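Long-range contact in N5-Carboxyaminoimidazole ribonucleotide synthetase (Staphylococcus aureus subsp. aureus, PDB 3ORQ), which catalyses the ATP-dependent conversion of 5-aminoimidazole ribonucleotide and bicarbonate to N5-carboxyaminoimidazole ribonucleotide in purine biosynthesis: residues Cys286-Phe291 with Ser302-Ile307. Sequence-based numbering, arbitrary orientation.
Sequences CDYSQF and SLPNSI
The Tyr288 ring carries the Pro304 pyrrolidine on one face: Pro304 CG stands 3.6 Å from the ring centroid and only 11° off its normal, a CH-pi contact over the middle of the ring. Pro304 CB lies nearer the phenol end, 3.4 Å from Tyr288 CE1, and the two side chains slide past each other in opposite directions. A water sits at the ring edge, in plane. Tyr288 also meets the ring of His337 of the second subunit, their planes inclined by about 30°, and Pro334 of that subunit packs on Pro304. Ile307 borders the ring obliquely through CG1, but its main contact is made by the other branch. With CG2 anti to the backbone N, this methyl reaches Cys286 CB at 3.8 Å and lies 3.7 Å from Asp287 OD1. Ile307 also packs against Thr208 and Phe210 of strand 207-218.

No direct hydrogen bond joins the segments. The Asp287 carboxylate, swung toward 302-307 by a chi1 of 49°, divides its oxygens: OD1 accepts from Glu308 N, just past Ile307, and OD2 accepts from the edge water. That water also donates to Ser306 O at 2.9 Å, bridging side chain to backbone.

The contact joins the turn between helices 282-285 and 290-298 to the loop that leads on to strand 313-319, with the second subunit against Tyr288 and Pro304. Away from the nucleotide site, it is a helix-capping turn, Ser289 being the N-cap, held against the loop that follows the same helix in a PurK/PurT-family ATP-grasp enzyme.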
loop_
_atom_site.group_PDB
_atom_site.type_symbol
_atom_site.label_atom_id
_atom_site.label_comp_id
_atom_site.label_asym_id
_atom_site.label_seq_id
_atom_site.Cartn_x
_atom_site.Cartn_y
_atom_site.Cartn_z
ATOM N N CYS A 286 0.157 11.066 2.325
ATOM C CA CYS A 286 1.227 11.706 1.486
ATOM C C CYS A 286 1.282 11.052 0.143
ATOM O O CYS A 286 0.745 9.952 -0.036
ATOM C CB CYS A 286 2.624 11.594 2.147
ATOM S SG CYS A 286 2.778 12.475 3.720
ATOM N N ASP A 287 1.970 11.689 -0.794
ATOM C CA ASP A 287 2.094 11.101 -2.125
ATOM C C ASP A 287 3.173 10.014 -2.150
ATOM O O ASP A 287 3.290 9.258 -3.138
ATOM C CB ASP A 287 2.356 12.188 -3.185
ATOM C CG ASP A 287 3.485 13.152 -2.795
ATOM O OD1 ASP A 287 4.013 13.065 -1.662
ATOM O OD2 ASP A 287 3.851 14.014 -3.624
ATOM N N TYR A 288 3.979 9.959 -1.083
ATOM C CA TYR A 288 4.972 8.889 -0.862
ATOM C C TYR A 288 4.901 8.554 0.627
ATOM O O TYR A 288 4.667 9.442 1.444
ATOM C CB TYR A 288 6.395 9.351 -1.136
ATOM C CG TYR A 288 6.671 9.832 -2.567
ATOM C CD1 TYR A 288 6.516 11.190 -2.890
ATOM C CD2 TYR A 288 7.108 8.955 -3.554
ATOM C CE1 TYR A 288 6.756 11.671 -4.159
ATOM C CE2 TYR A 288 7.332 9.421 -4.889
ATOM C CZ TYR A 288 7.153 10.796 -5.155
ATOM O OH TYR A 288 7.391 11.307 -6.412
ATOM N N SER A 289 5.112 7.293 0.996
ATOM C CA SER A 289 5.170 6.965 2.426
ATOM C C SER A 289 6.611 6.836 2.850
ATOM O O SER A 289 7.486 6.731 2.019
ATOM C CB SER A 289 4.415 5.652 2.738
ATOM O OG SER A 289 5.259 4.524 2.525
ATOM N N GLN A 290 6.848 6.777 4.148
ATOM C CA GLN A 290 8.211 6.704 4.653
ATOM C C GLN A 290 8.856 5.383 4.289
ATOM O O GLN A 290 10.087 5.273 4.262
ATOM C CB GLN A 290 8.243 6.961 6.168
ATOM C CG GLN A 290 7.382 6.056 7.004
ATOM C CD GLN A 290 7.715 6.104 8.483
ATOM O OE1 GLN A 290 6.935 5.630 9.311
ATOM N NE2 GLN A 290 8.879 6.631 8.821
ATOM N N PHE A 291 8.022 4.387 3.997
ATOM C CA PHE A 291 8.538 3.077 3.520
ATOM C C PHE A 291 8.876 3.104 2.026
ATOM O O PHE A 291 9.895 2.508 1.624
ATOM C CB PHE A 291 7.538 1.933 3.855
ATOM C CG PHE A 291 7.188 1.890 5.300
ATOM C CD1 PHE A 291 8.110 1.391 6.227
ATOM C CD2 PHE A 291 6.005 2.509 5.768
ATOM C CE1 PHE A 291 7.822 1.400 7.595
ATOM C CE2 PHE A 291 5.701 2.524 7.139
ATOM C CZ PHE A 291 6.603 1.958 8.051
ATOM N N SER A 302 16.654 7.702 -7.320
ATOM C CA SER A 302 16.361 9.106 -6.986
ATOM C C SER A 302 15.177 9.208 -6.046
ATOM O O SER A 302 14.235 8.373 -6.133
ATOM C CB SER A 302 16.089 9.958 -8.225
ATOM O OG SER A 302 17.235 9.930 -9.064
ATOM N N LEU A 303 15.239 10.216 -5.152
ATOM C CA LEU A 303 14.198 10.453 -4.156
ATOM C C LEU A 303 13.410 11.621 -4.664
ATOM O O LEU A 303 13.950 12.453 -5.346
ATOM C CB LEU A 303 14.807 10.859 -2.785
ATOM C CG LEU A 303 15.589 9.728 -2.099
ATOM C CD1 LEU A 303 16.218 10.139 -0.780
ATOM C CD2 LEU A 303 14.628 8.581 -1.860
ATOM N N PRO A 304 12.104 11.704 -4.334
ATOM C CA PRO A 304 11.391 12.925 -4.719
ATOM C C PRO A 304 11.995 14.093 -3.950
ATOM O O PRO A 304 12.433 13.898 -2.819
ATOM C CB PRO A 304 9.988 12.661 -4.254
ATOM C CG PRO A 304 10.180 11.627 -3.100
ATOM C CD PRO A 304 11.253 10.748 -3.621
ATOM N N ASN A 305 12.013 15.279 -4.546
ATOM C CA ASN A 305 12.581 16.452 -3.897
ATOM C C ASN A 305 11.734 16.946 -2.758
ATOM O O ASN A 305 12.265 17.481 -1.793
ATOM C CB ASN A 305 12.807 17.578 -4.918
ATOM C CG ASN A 305 13.903 17.224 -5.934
ATOM O OD1 ASN A 305 13.761 17.471 -7.133
ATOM N ND2 ASN A 305 14.991 16.599 -5.449
ATOM N N SER A 306 10.418 16.776 -2.858
ATOM C CA SER A 306 9.565 17.135 -1.734
ATOM C C SER A 306 8.475 16.112 -1.530
ATOM O O SER A 306 8.181 15.324 -2.419
ATOM C CB SER A 306 8.966 18.550 -1.907
ATOM O OG SER A 306 7.957 18.509 -2.892
ATOM N N ILE A 307 7.887 16.116 -0.342
ATOM C CA ILE A 307 6.746 15.269 -0.059
ATOM C C ILE A 307 5.495 16.117 0.155
ATOM O O ILE A 307 5.551 17.159 0.819
ATOM C CB ILE A 307 7.029 14.345 1.133
ATOM C CG1 ILE A 307 8.083 13.312 0.703
ATOM C CG2 ILE A 307 5.764 13.568 1.515
ATOM C CD1 ILE A 307 9.107 13.172 1.710
HETATM O O HOH W 1 5.968 15.104 -4.340
#